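Local coordinates for AvmM (Streptomyces sp. NBRC 109436, PDB 7FE6), which catalyses macrocyclization through dehydration and Michael-type addition in the biosynthesis of alchivemycin A, at residues E75-F80 against V107-Q112; F43-T48 against I155-G160; V128-P131 against S135-A138; L60-W65 against A138-A143. One frame throughout, in Å; residues are numbered along the deposited sequence.

Contact 1: residues E75-F80 against V107-Q112; sequences EDFKLF and VHIACQ
I109 and C111, two residues apart on strand 107-113, reach across to F77 and L79 on strand 77-83 and show how alternate positions of a strand supply a sandwich interior. I109 comes first. Its CG2 branch lies at the rim of the F77 ring, near the ring plane, with CG2 4.2 Å from F77 CZ. A110 turns its methyl the other way, as the alternation demands, and C111 faces inward again. The sulfur of C111 also meets the edge of F77: SG is 5.5 Å from the ring centroid, 90° off the ring normal, and 4.3 Å from CZ. This is an edge-on cysteine sulfur-aromatic contact, in which the sulfur faces the ring's hydrogens and not its pi cloud. The C111 torsion that sets SG beside the backbone N and opposite the carbonyl carbon (chi1 -59°) also places SG beside L79 CD1, which touches C111 CB as well, each at 4.1 Å. The next residue, Q112, points away, and its amide is held by G173 and S114. Side chains of strands 57-66 and 135-144 continue the apolar layer: I64 and L142 touch F77, and V140 touches L79. The axes of the strand segments approach to 10.1 Å and cross at -25°, the face-to-face packing of the two sheets of an aligned beta-sandwich.

Contact 2: residues F43-T48 against I155-G160; sequences FSVFYT and IFALPG
Y47 and P159 bury the most surface in this contact, and they meet through the base of the tyrosine. Y47 CB lies 3.9 Å from P159 CG, with P159 CB scarcely farther. The tyrosine's CG is set between its backbone N and carbonyl carbon (chi1 58°), and its phenol ends in a hydrogen bond between OH and T58 OG1 on strand 57-66 of the facing sheet. That bond gives the phenol a polar partner inside an apolar layer; the Y47 side chain lies about 10 Å from bound alchivemycin A. The two strands belong to opposite sheets of a beta-sandwich; the segment axes approach to 8.2 Å and cross at -37°, and the contacts between them are made by side chains. At the other end I155 and F43 approach from opposite directions. The extended tail of I155 (chi2 173°) carries CD1 to 4.1 Å from F43 CE1, with F43 CZ also in touch. Between these larger pairs the spacing is bridged by small groups, V45 CG2 standing 3.8 Å from A157 CB. V140, against F43, and L60, against V45 and Y47, extend the same layer, while S44, on the outward face, hydrogen-bonds through OG to S186 O of the second subunit.

Contact 3: residues V128-P131 against S135-A138; sequences VPLP and SVTA
The hydroxyl of S135, a residue whose backbone N is met by a methyl of L130, is hydrogen-bonded through OG to Q184 OE1 of the second subunit. The serine opens strand 135-144 of the beta-sandwich, and residues 128-131 belong to the irregular loop that leads into that strand and folds back over the first residues of the strand. The chain thus packs against itself across only three intervening residues, two of which, V133 and E134, line the alchivemycin A pocket. S135 sets out away from the loop, and its side chain comes within about 4 Å of the bound ligand, while V136 faces the loop. V128 and V136 reach toward each other tip to tip. L130 comes at the same valine from another direction, its CD1 branch 4.0 Å from V136 CG2 and an equal distance from S135 N. Its CG lies opposite the backbone N (chi1 -170°), a setting that brings the branched end nearer the strand than the outset of the side chain would suggest. The loop backbone is tied down by neighbours: V128 N bonds D57 OD1, V128 O bonds T58 OG1, and L130 O bonds N49 ND2. L121 adds a further apolar cover to both L130 and V136. One methyl of V136 therefore serves both loop residues, and its closer partner is V128, with CG1 3.7 Å from V136 CG2.

Contact 4: residues L60-W65 against A138-A143; sequences LNLVIW and AHVRLA
L60 begins a run of three matched pairs between strands 57-66 and 135-144, which face each other from the two sheets of a beta-sandwich. Their segments cross at -30° with a closest axis approach of 10.2 Å, values familiar from aligned packing of twisted sheets. The outward residues of 138-143 are occupied differently: R141 forms a salt bridge with E42 and a cation-pi contact with W88, and H139 NE2 bonds H152 ND1 of the second subunit. L60 stands where the backbones are nearest, its CA 7.7 Å from that of A138, and here a small partner suffices: L60 CD2 is 4.0 Å from A138 CB. N61 turns to the other side of its sheet, where ND2 bonds the carbonyl oxygens of F175 and L158. L62 comes back to the interior and meets V140 tip to tip, CD2 lying 4.2 Å from V140 CG1. By this point the CA atoms of L62 and V140 are 10.0 Å apart, and here a branched side chain from each strand spans the distance. The last pair, I64 and L142, spans the widest gap of the three, and F77 packs on both. I64 is fully extended beyond CB (chi2 -178°), and its terminal CD1 meets L142 CD1 at 4.1 Å.

In the fold
Contacts 1, 2 and 4 form one interior between two sheets, and contact 3 closes a loop over one end of strand 135-144. Contact 4 is central: its centre lies 7 Å from that of contact 1 and 8 Å from that of contact 2. Within the sheets, backbone pairs join them, with I109 N 2.7 Å from I64 O between contacts 1 and 4, and V45 O 2.7 Å from A138 N between contacts 2 and 4. Contact 3 shares A138 with contact 4 and sits 11 Å, centre to centre, from contact 2. Contacts 1 and 3, with centres 22 Å apart, lie on opposite sides of the chain's centre. The ligand is at the contact 3 end, where R50, V133 and E134 line the alchivemycin A pocket.

Contact 1: residues E75-F80 against V107-Q112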
loop_
_atom_site.group_PDB
_atom_site.type_symbol
_atom_site.label_atom_id
_atom_site.label_comp_id
_atom_site.label_asym_id
_atom_site.label_seq_id
_atom_site.Cartn_x
_atom_site.Cartn_y
_atom_site.Cartn_z
ATOM N N GLU A 75 -26.303 -9.175 -3.516
ATOM C CA GLU A 75 -27.386 -8.531 -2.781
ATOM C C GLU A 75 -27.078 -8.273 -1.309
ATOM O O GLU A 75 -27.743 -7.429 -0.703
ATOM C CB GLU A 75 -28.653 -9.407 -2.880
ATOM C CG GLU A 75 -29.289 -9.492 -4.282
ATOM C CD GLU A 75 -28.412 -10.220 -5.304
ATOM O OE1 GLU A 75 -27.991 -11.369 -5.008
ATOM O OE2 GLU A 75 -28.123 -9.622 -6.389
ATOM N N ASP A 76 -26.096 -8.955 -0.719
ATOM C CA ASP A 76 -25.857 -8.836 0.722
ATOM C C ASP A 76 -25.050 -7.597 1.084
ATOM O O ASP A 76 -24.734 -7.392 2.270
ATOM C CB ASP A 76 -25.118 -10.064 1.259
ATOM C CG ASP A 76 -25.931 -11.319 1.160
ATOM O OD1 ASP A 76 -27.132 -11.278 1.513
ATOM O OD2 ASP A 76 -25.361 -12.340 0.702
ATOM N N PHE A 77 -24.668 -6.802 0.093
ATOM C CA PHE A 77 -23.935 -5.580 0.341
ATOM C C PHE A 77 -24.389 -4.498 -0.630
ATOM O O PHE A 77 -24.996 -4.764 -1.671
ATOM C CB PHE A 77 -22.422 -5.824 0.264
ATOM C CG PHE A 77 -21.942 -6.446 -1.033
ATOM C CD1 PHE A 77 -21.525 -5.647 -2.097
ATOM C CD2 PHE A 77 -21.837 -7.828 -1.163
ATOM C CE1 PHE A 77 -21.052 -6.217 -3.269
ATOM C CE2 PHE A 77 -21.358 -8.395 -2.337
ATOM C CZ PHE A 77 -20.957 -7.582 -3.389
ATOM N N LYS A 78 -24.127 -3.262 -0.240
ATOM C CA LYS A 78 -24.362 -2.112 -1.090
ATOM C C LYS A 78 -23.024 -1.564 -1.560
ATOM O O LYS A 78 -22.057 -1.509 -0.789
ATOM C CB LYS A 78 -25.154 -1.034 -0.360
ATOM C CG LYS A 78 -26.571 -1.418 -0.135
ATOM C CD LYS A 78 -27.334 -0.298 0.499
ATOM C CE LYS A 78 -28.740 -0.752 0.785
ATOM N NZ LYS A 78 -29.520 -1.057 -0.459
ATOM N N LEU A 79 -22.976 -1.175 -2.835
ATOM C CA LEU A 79 -21.723 -0.824 -3.491
ATOM C C LEU A 79 -21.959 0.368 -4.405
ATOM O O LEU A 79 -22.736 0.273 -5.358
ATOM C CB LEU A 79 -21.171 -2.011 -4.287
ATOM C CG LEU A 79 -19.648 -2.229 -4.304
ATOM C CD1 LEU A 79 -19.244 -3.137 -5.462
ATOM C CD2 LEU A 79 -18.884 -0.934 -4.344
ATOM N N PHE A 80 -21.290 1.484 -4.115
ATOM C CA PHE A 80 -21.300 2.664 -4.973
ATOM C C PHE A 80 -19.876 3.036 -5.344
ATOM O O PHE A 80 -18.930 2.801 -4.577
ATOM C CB PHE A 80 -21.950 3.867 -4.290
ATOM C CG PHE A 80 -23.432 3.755 -4.157
ATOM C CD1 PHE A 80 -23.993 2.917 -3.186
ATOM C CD2 PHE A 80 -24.269 4.497 -4.989
ATOM C CE1 PHE A 80 -25.369 2.815 -3.055
ATOM C CE2 PHE A 80 -25.663 4.408 -4.872
ATOM C CZ PHE A 80 -26.219 3.560 -3.912
ATOM N N VAL A 107 -16.772 -18.188 -1.203
ATOM C CA VAL A 107 -17.451 -17.651 -2.376
ATOM C C VAL A 107 -16.842 -16.281 -2.643
ATOM O O VAL A 107 -16.364 -15.610 -1.722
ATOM C CB VAL A 107 -18.984 -17.556 -2.177
ATOM C CG1 VAL A 107 -19.324 -16.608 -1.030
ATOM C CG2 VAL A 107 -19.662 -17.106 -3.457
ATOM N N HIS A 108 -16.832 -15.870 -3.913
ATOM C CA HIS A 108 -16.454 -14.498 -4.215
ATOM C C HIS A 108 -17.373 -13.918 -5.280
ATOM O O HIS A 108 -17.909 -14.632 -6.133
ATOM C CB HIS A 108 -14.966 -14.389 -4.608
ATOM C CG HIS A 108 -14.614 -14.949 -5.955
ATOM N ND1 HIS A 108 -15.012 -14.362 -7.137
ATOM C CD2 HIS A 108 -13.855 -16.016 -6.306
ATOM C CE1 HIS A 108 -14.524 -15.045 -8.158
ATOM N NE2 HIS A 108 -13.826 -16.060 -7.681
ATOM N N ILE A 109 -17.603 -12.614 -5.177
ATOM C CA ILE A 109 -18.533 -11.899 -6.044
ATOM C C ILE A 109 -17.705 -10.861 -6.800
ATOM O O ILE A 109 -17.222 -9.886 -6.203
ATOM C CB ILE A 109 -19.668 -11.221 -5.257
ATOM C CG1 ILE A 109 -20.346 -12.180 -4.269
ATOM C CG2 ILE A 109 -20.717 -10.696 -6.215
ATOM C CD1 ILE A 109 -20.894 -13.410 -4.887
ATOM N N ALA A 110 -17.535 -11.066 -8.110
ATOM C CA ALA A 110 -16.758 -10.160 -8.946
ATOM C C ALA A 110 -17.656 -9.061 -9.507
ATOM O O ALA A 110 -18.689 -9.346 -10.119
ATOM C CB ALA A 110 -16.067 -10.925 -10.075
ATOM N N CYS A 111 -17.265 -7.806 -9.281
ATOM C CA CYS A 111 -18.059 -6.640 -9.648
ATOM C C CYS A 111 -17.301 -5.716 -10.589
ATOM O O CYS A 111 -16.139 -5.372 -10.339
ATOM C CB CYS A 111 -18.480 -5.856 -8.409
ATOM S SG CYS A 111 -19.426 -6.819 -7.288
ATOM N N GLN A 112 -17.984 -5.268 -11.631
ATOM C CA GLN A 112 -17.409 -4.317 -12.565
ATOM C C GLN A 112 -17.638 -2.889 -12.071
ATOM O O GLN A 112 -18.774 -2.483 -11.819
ATOM C CB GLN A 112 -18.000 -4.517 -13.961
ATOM C CG GLN A 112 -17.291 -3.727 -15.045
ATOM C CD GLN A 112 -17.885 -3.949 -16.437
ATOM O OE1 GLN A 112 -17.743 -3.106 -17.323
ATOM N NE2 GLN A 112 -18.506 -5.108 -16.646
#

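Contact 2: residues F43-T48 against I155-G160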
loop_
_atom_site.group_PDB
_atom_site.type_symbol
_atom_site.label_atom_id
_atom_site.label_comp_id
_atom_site.label_asym_id
_atom_site.label_seq_id
_atom_site.Cartn_x
_atom_site.Cartn_y
_atom_site.Cartn_z
ATOM N N PHE A 43 -13.405 3.935 0.585
ATOM C CA PHE A 43 -11.986 3.794 0.287
ATOM C C PHE A 43 -11.771 4.167 -1.176
ATOM O O PHE A 43 -12.710 4.491 -1.905
ATOM C CB PHE A 43 -11.457 2.381 0.588
ATOM C CG PHE A 43 -12.117 1.293 -0.217
ATOM C CD1 PHE A 43 -13.275 0.671 0.243
ATOM C CD2 PHE A 43 -11.604 0.910 -1.455
ATOM C CE1 PHE A 43 -13.890 -0.321 -0.500
ATOM C CE2 PHE A 43 -12.208 -0.087 -2.191
ATOM C CZ PHE A 43 -13.366 -0.702 -1.708
ATOM N N SER A 44 -10.514 4.197 -1.588
ATOM C CA SER A 44 -10.204 4.450 -2.973
ATOM C C SER A 44 -9.306 3.332 -3.474
ATOM O O SER A 44 -8.625 2.651 -2.706
ATOM C CB SER A 44 -9.577 5.844 -3.205
ATOM O OG SER A 44 -8.209 5.913 -2.860
ATOM N N VAL A 45 -9.380 3.103 -4.774
ATOM C CA VAL A 45 -8.572 2.095 -5.438
ATOM C C VAL A 45 -8.288 2.638 -6.831
ATOM O O VAL A 45 -9.143 3.289 -7.442
ATOM C CB VAL A 45 -9.292 0.716 -5.441
ATOM C CG1 VAL A 45 -10.755 0.846 -5.903
ATOM C CG2 VAL A 45 -8.545 -0.338 -6.283
ATOM N N PHE A 46 -7.083 2.402 -7.329
ATOM C CA PHE A 46 -6.701 3.005 -8.591
ATOM C C PHE A 46 -5.762 2.057 -9.316
ATOM O O PHE A 46 -4.964 1.362 -8.684
ATOM C CB PHE A 46 -6.052 4.391 -8.394
ATOM C CG PHE A 46 -5.230 4.539 -7.117
ATOM C CD1 PHE A 46 -5.848 4.820 -5.903
ATOM C CD2 PHE A 46 -3.836 4.449 -7.156
ATOM C CE1 PHE A 46 -5.108 4.956 -4.736
ATOM C CE2 PHE A 46 -3.073 4.592 -5.996
ATOM C CZ PHE A 46 -3.707 4.854 -4.776
ATOM N N TYR A 47 -5.871 2.005 -10.637
ATOM C CA TYR A 47 -4.968 1.169 -11.414
ATOM C C TYR A 47 -4.065 2.053 -12.262
ATOM O O TYR A 47 -4.506 3.082 -12.786
ATOM C CB TYR A 47 -5.737 0.140 -12.258
ATOM C CG TYR A 47 -6.761 0.662 -13.254
ATOM C CD1 TYR A 47 -8.086 0.917 -12.858
ATOM C CD2 TYR A 47 -6.432 0.826 -14.608
ATOM C CE1 TYR A 47 -9.048 1.368 -13.772
ATOM C CE2 TYR A 47 -7.377 1.275 -15.531
ATOM C CZ TYR A 47 -8.690 1.543 -15.103
ATOM O OH TYR A 47 -9.624 1.981 -16.004
ATOM N N THR A 48 -2.786 1.662 -12.360
ATOM C CA THR A 48 -1.730 2.490 -12.932
ATOM C C THR A 48 -0.966 1.695 -13.977
ATOM O O THR A 48 -0.640 0.524 -13.756
ATOM C CB THR A 48 -0.740 2.975 -11.867
ATOM O OG1 THR A 48 -1.420 3.740 -10.866
ATOM C CG2 THR A 48 0.389 3.820 -12.501
ATOM N N ILE A 155 -10.948 -7.888 -0.254
ATOM C CA ILE A 155 -11.327 -7.150 -1.449
ATOM C C ILE A 155 -10.152 -7.245 -2.410
ATOM O O ILE A 155 -8.997 -7.005 -2.023
ATOM C CB ILE A 155 -11.677 -5.693 -1.128
ATOM C CG1 ILE A 155 -12.716 -5.643 -0.013
ATOM C CG2 ILE A 155 -12.230 -5.017 -2.356
ATOM C CD1 ILE A 155 -13.018 -4.238 0.515
ATOM N N PHE A 156 -10.438 -7.579 -3.658
ATOM C CA PHE A 156 -9.398 -7.740 -4.659
ATOM C C PHE A 156 -9.636 -6.799 -5.826
ATOM O O PHE A 156 -10.774 -6.626 -6.275
ATOM C CB PHE A 156 -9.321 -9.159 -5.191
ATOM C CG PHE A 156 -8.903 -10.181 -4.172
ATOM C CD1 PHE A 156 -9.825 -10.669 -3.232
ATOM C CD2 PHE A 156 -7.591 -10.670 -4.165
ATOM C CE1 PHE A 156 -9.460 -11.624 -2.321
ATOM C CE2 PHE A 156 -7.203 -11.617 -3.247
ATOM C CZ PHE A 156 -8.144 -12.105 -2.315
ATOM N N ALA A 157 -8.562 -6.157 -6.274
ATOM C CA ALA A 157 -8.606 -5.261 -7.417
ATOM C C ALA A 157 -8.077 -5.996 -8.640
ATOM O O ALA A 157 -6.941 -6.482 -8.638
ATOM C CB ALA A 157 -7.799 -3.997 -7.139
ATOM N N LEU A 158 -8.897 -6.071 -9.682
ATOM C CA LEU A 158 -8.533 -6.774 -10.909
ATOM C C LEU A 158 -8.713 -5.794 -12.056
ATOM O O LEU A 158 -9.835 -5.641 -12.576
ATOM C CB LEU A 158 -9.392 -8.019 -11.125
ATOM C CG LEU A 158 -9.203 -8.729 -12.473
ATOM C CD1 LEU A 158 -7.831 -9.430 -12.577
ATOM C CD2 LEU A 158 -10.357 -9.680 -12.746
ATOM N N PRO A 159 -7.649 -5.108 -12.470
ATOM C CA PRO A 159 -7.756 -4.204 -13.623
ATOM C C PRO A 159 -8.064 -4.984 -14.898
ATOM O O PRO A 159 -7.429 -5.996 -15.193
ATOM C CB PRO A 159 -6.381 -3.533 -13.674
ATOM C CG PRO A 159 -5.791 -3.767 -12.306
ATOM C CD PRO A 159 -6.304 -5.094 -11.883
ATOM N N GLY A 160 -9.076 -4.530 -15.631
ATOM C CA GLY A 160 -9.436 -5.104 -16.925
ATOM C C GLY A 160 -9.098 -4.169 -18.075
ATOM O O GLY A 160 -9.341 -2.957 -18.003
#

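Contact 3: residues V128-P131 against S135-A138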
loop_
_atom_site.group_PDB
_atom_site.type_symbol
_atom_site.label_atom_id
_atom_site.label_comp_id
_atom_site.label_asym_id
_atom_site.label_seq_id
_atom_site.Cartn_x
_atom_site.Cartn_y
_atom_site.Cartn_z
ATOM N N VAL A 128 -11.803 4.658 -21.956
ATOM C CA VAL A 128 -10.829 5.111 -20.974
ATOM C C VAL A 128 -9.469 4.546 -21.370
ATOM O O VAL A 128 -9.022 3.552 -20.782
ATOM C CB VAL A 128 -11.222 4.672 -19.553
ATOM C CG1 VAL A 128 -10.285 5.288 -18.523
ATOM C CG2 VAL A 128 -12.636 5.089 -19.241
ATOM N N PRO A 129 -8.768 5.143 -22.342
ATOM C CA PRO A 129 -7.427 4.644 -22.685
ATOM C C PRO A 129 -6.502 4.855 -21.503
ATOM O O PRO A 129 -6.717 5.761 -20.699
ATOM C CB PRO A 129 -7.015 5.510 -23.885
ATOM C CG PRO A 129 -8.249 6.219 -24.319
ATOM C CD PRO A 129 -9.128 6.339 -23.126
ATOM N N LEU A 130 -5.477 4.003 -21.375
ATOM C CA LEU A 130 -4.560 4.062 -20.226
ATOM C C LEU A 130 -3.104 4.193 -20.672
ATOM O O LEU A 130 -2.382 3.188 -20.796
ATOM C CB LEU A 130 -4.740 2.847 -19.310
ATOM C CG LEU A 130 -3.972 2.976 -17.974
ATOM C CD1 LEU A 130 -4.606 4.034 -17.057
ATOM C CD2 LEU A 130 -3.816 1.640 -17.245
ATOM N N PRO A 131 -2.615 5.409 -20.880
ATOM C CA PRO A 131 -1.212 5.584 -21.283
ATOM C C PRO A 131 -0.259 5.294 -20.132
ATOM O O PRO A 131 -0.644 5.254 -18.959
ATOM C CB PRO A 131 -1.135 7.057 -21.708
ATOM C CG PRO A 131 -2.576 7.526 -21.805
ATOM C CD PRO A 131 -3.336 6.688 -20.822
ATOM N N SER A 135 -3.135 6.788 -14.564
ATOM C CA SER A 135 -3.877 5.979 -13.610
ATOM C C SER A 135 -5.337 6.398 -13.604
ATOM O O SER A 135 -5.672 7.534 -13.961
ATOM C CB SER A 135 -3.274 6.069 -12.190
ATOM O OG SER A 135 -3.678 7.242 -11.518
ATOM N N VAL A 136 -6.199 5.449 -13.207
ATOM C CA VAL A 136 -7.644 5.639 -13.075
ATOM C C VAL A 136 -8.040 5.245 -11.656
ATOM O O VAL A 136 -7.623 4.193 -11.164
ATOM C CB VAL A 136 -8.437 4.801 -14.109
ATOM C CG1 VAL A 136 -9.946 4.853 -13.833
ATOM C CG2 VAL A 136 -8.127 5.244 -15.546
ATOM N N THR A 137 -8.863 6.067 -11.014
ATOM C CA THR A 137 -9.268 5.841 -9.636
ATOM C C THR A 137 -10.758 5.558 -9.576
ATOM O O THR A 137 -11.553 6.222 -10.253
ATOM C CB THR A 137 -8.978 7.077 -8.758
ATOM O OG1 THR A 137 -7.568 7.274 -8.593
ATOM C CG2 THR A 137 -9.661 6.974 -7.384
ATOM N N ALA A 138 -11.137 4.604 -8.728
ATOM C CA ALA A 138 -12.507 4.463 -8.277
ATOM C C ALA A 138 -12.527 4.847 -6.810
ATOM O O ALA A 138 -11.747 4.308 -6.013
ATOM C CB ALA A 138 -13.031 3.037 -8.484
#

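Contact 4: residues L60-W65 against A138-A143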
loop_
_atom_site.group_PDB
_atom_site.type_symbol
_atom_site.label_atom_id
_atom_site.label_comp_id
_atom_site.label_asym_id
_atom_site.label_seq_id
_atom_site.Cartn_x
_atom_site.Cartn_y
_atom_site.Cartn_z
ATOM N N LEU A 60 -12.015 -0.985 -14.104
ATOM C CA LEU A 60 -11.684 -1.709 -12.882
ATOM C C LEU A 60 -12.732 -2.769 -12.545
ATOM O O LEU A 60 -13.942 -2.534 -12.645
ATOM C CB LEU A 60 -11.561 -0.746 -11.694
ATOM C CG LEU A 60 -11.241 -1.459 -10.364
ATOM C CD1 LEU A 60 -9.850 -2.081 -10.388
ATOM C CD2 LEU A 60 -11.504 -0.641 -9.101
ATOM N N ASN A 61 -12.252 -3.927 -12.104
ATOM C CA ASN A 61 -13.080 -4.933 -11.455
ATOM C C ASN A 61 -12.656 -5.058 -9.994
ATOM O O ASN A 61 -11.483 -4.862 -9.650
ATOM C CB ASN A 61 -12.969 -6.291 -12.164
ATOM C CG ASN A 61 -13.353 -6.210 -13.641
ATOM O OD1 ASN A 61 -14.527 -6.068 -13.985
ATOM N ND2 ASN A 61 -12.349 -6.262 -14.521
ATOM N N LEU A 62 -13.638 -5.340 -9.134
ATOM C CA LEU A 62 -13.463 -5.484 -7.692
ATOM C C LEU A 62 -14.083 -6.810 -7.272
ATOM O O LEU A 62 -15.219 -7.111 -7.651
ATOM C CB LEU A 62 -14.129 -4.329 -6.943
ATOM C CG LEU A 62 -13.457 -3.654 -5.757
ATOM C CD1 LEU A 62 -12.132 -3.013 -6.138
ATOM C CD2 LEU A 62 -14.404 -2.613 -5.258
ATOM N N VAL A 63 -13.338 -7.625 -6.533
ATOM C CA VAL A 63 -13.824 -8.936 -6.117
ATOM C C VAL A 63 -13.942 -8.975 -4.605
ATOM O O VAL A 63 -12.992 -8.636 -3.896
ATOM C CB VAL A 63 -12.917 -10.069 -6.615
ATOM C CG1 VAL A 63 -13.501 -11.395 -6.221
ATOM C CG2 VAL A 63 -12.777 -9.987 -8.112
ATOM N N ILE A 64 -15.112 -9.360 -4.109
ATOM C CA ILE A 64 -15.315 -9.553 -2.679
ATOM C C ILE A 64 -15.380 -11.047 -2.422
ATOM O O ILE A 64 -16.111 -11.762 -3.112
ATOM C CB ILE A 64 -16.572 -8.835 -2.173
ATOM C CG1 ILE A 64 -16.477 -7.340 -2.513
ATOM C CG2 ILE A 64 -16.707 -9.072 -0.665
ATOM C CD1 ILE A 64 -17.641 -6.517 -2.007
ATOM N N TRP A 65 -14.589 -11.520 -1.466
ATOM C CA TRP A 65 -14.369 -12.940 -1.227
ATOM C C TRP A 65 -14.506 -13.233 0.258
ATOM O O TRP A 65 -13.917 -12.534 1.088
ATOM C CB TRP A 65 -12.988 -13.372 -1.729
ATOM C CG TRP A 65 -12.581 -14.800 -1.364
ATOM C CD1 TRP A 65 -13.201 -15.959 -1.750
ATOM C CD2 TRP A 65 -11.419 -15.204 -0.607
ATOM N NE1 TRP A 65 -12.515 -17.055 -1.253
ATOM C CE2 TRP A 65 -11.419 -16.617 -0.557
ATOM C CE3 TRP A 65 -10.393 -14.506 0.044
ATOM C CZ2 TRP A 65 -10.437 -17.341 0.112
ATOM C CZ3 TRP A 65 -9.417 -15.227 0.707
ATOM C CH2 TRP A 65 -9.447 -16.631 0.735
ATOM N N ALA A 138 -11.137 4.604 -8.728
ATOM C CA ALA A 138 -12.507 4.463 -8.277
ATOM C C ALA A 138 -12.527 4.847 -6.810
ATOM O O ALA A 138 -11.747 4.308 -6.013
ATOM C CB ALA A 138 -13.031 3.037 -8.484
ATOM N N HIS A 139 -13.374 5.803 -6.458
ATOM C CA HIS A 139 -13.733 6.010 -5.063
ATOM C C HIS A 139 -14.909 5.076 -4.765
ATOM O O HIS A 139 -15.850 5.000 -5.558
ATOM C CB HIS A 139 -14.108 7.473 -4.826
ATOM C CG HIS A 139 -13.008 8.445 -5.127
ATOM N ND1 HIS A 139 -12.199 8.986 -4.144
ATOM C CD2 HIS A 139 -12.564 8.954 -6.306
ATOM C CE1 HIS A 139 -11.322 9.805 -4.704
ATOM N NE2 HIS A 139 -11.524 9.806 -6.014
ATOM N N VAL A 140 -14.849 4.333 -3.663
ATOM C CA VAL A 140 -15.788 3.233 -3.459
ATOM C C VAL A 140 -16.449 3.353 -2.089
ATOM O O VAL A 140 -15.759 3.459 -1.070
ATOM C CB VAL A 140 -15.090 1.865 -3.578
ATOM C CG1 VAL A 140 -16.120 0.770 -3.509
ATOM C CG2 VAL A 140 -14.309 1.766 -4.827
ATOM N N ARG A 141 -17.778 3.271 -2.057
ATOM C CA ARG A 141 -18.533 3.235 -0.814
ATOM C C ARG A 141 -19.168 1.857 -0.666
ATOM O O ARG A 141 -19.929 1.410 -1.545
ATOM C CB ARG A 141 -19.587 4.336 -0.771
ATOM C CG ARG A 141 -19.028 5.722 -0.549
ATOM C CD ARG A 141 -20.058 6.813 -0.859
ATOM N NE ARG A 141 -19.510 8.139 -0.644
ATOM C CZ ARG A 141 -20.007 9.265 -1.149
ATOM N NH1 ARG A 141 -21.082 9.252 -1.937
ATOM N NH2 ARG A 141 -19.401 10.423 -0.892
ATOM N N LEU A 142 -18.877 1.205 0.465
ATOM C CA LEU A 142 -19.197 -0.195 0.664
ATOM C C LEU A 142 -19.807 -0.381 2.039
ATOM O O LEU A 142 -19.349 0.218 3.021
ATOM C CB LEU A 142 -17.960 -1.070 0.538
ATOM C CG LEU A 142 -18.143 -2.562 0.782
ATOM C CD1 LEU A 142 -19.146 -3.143 -0.196
ATOM C CD2 LEU A 142 -16.808 -3.264 0.671
ATOM N N ALA A 143 -20.854 -1.200 2.089
ATOM C CA ALA A 143 -21.529 -1.544 3.328
ATOM C C ALA A 143 -22.067 -2.958 3.193
ATOM O O ALA A 143 -22.749 -3.270 2.213
ATOM C CB ALA A 143 -22.662 -0.551 3.634
#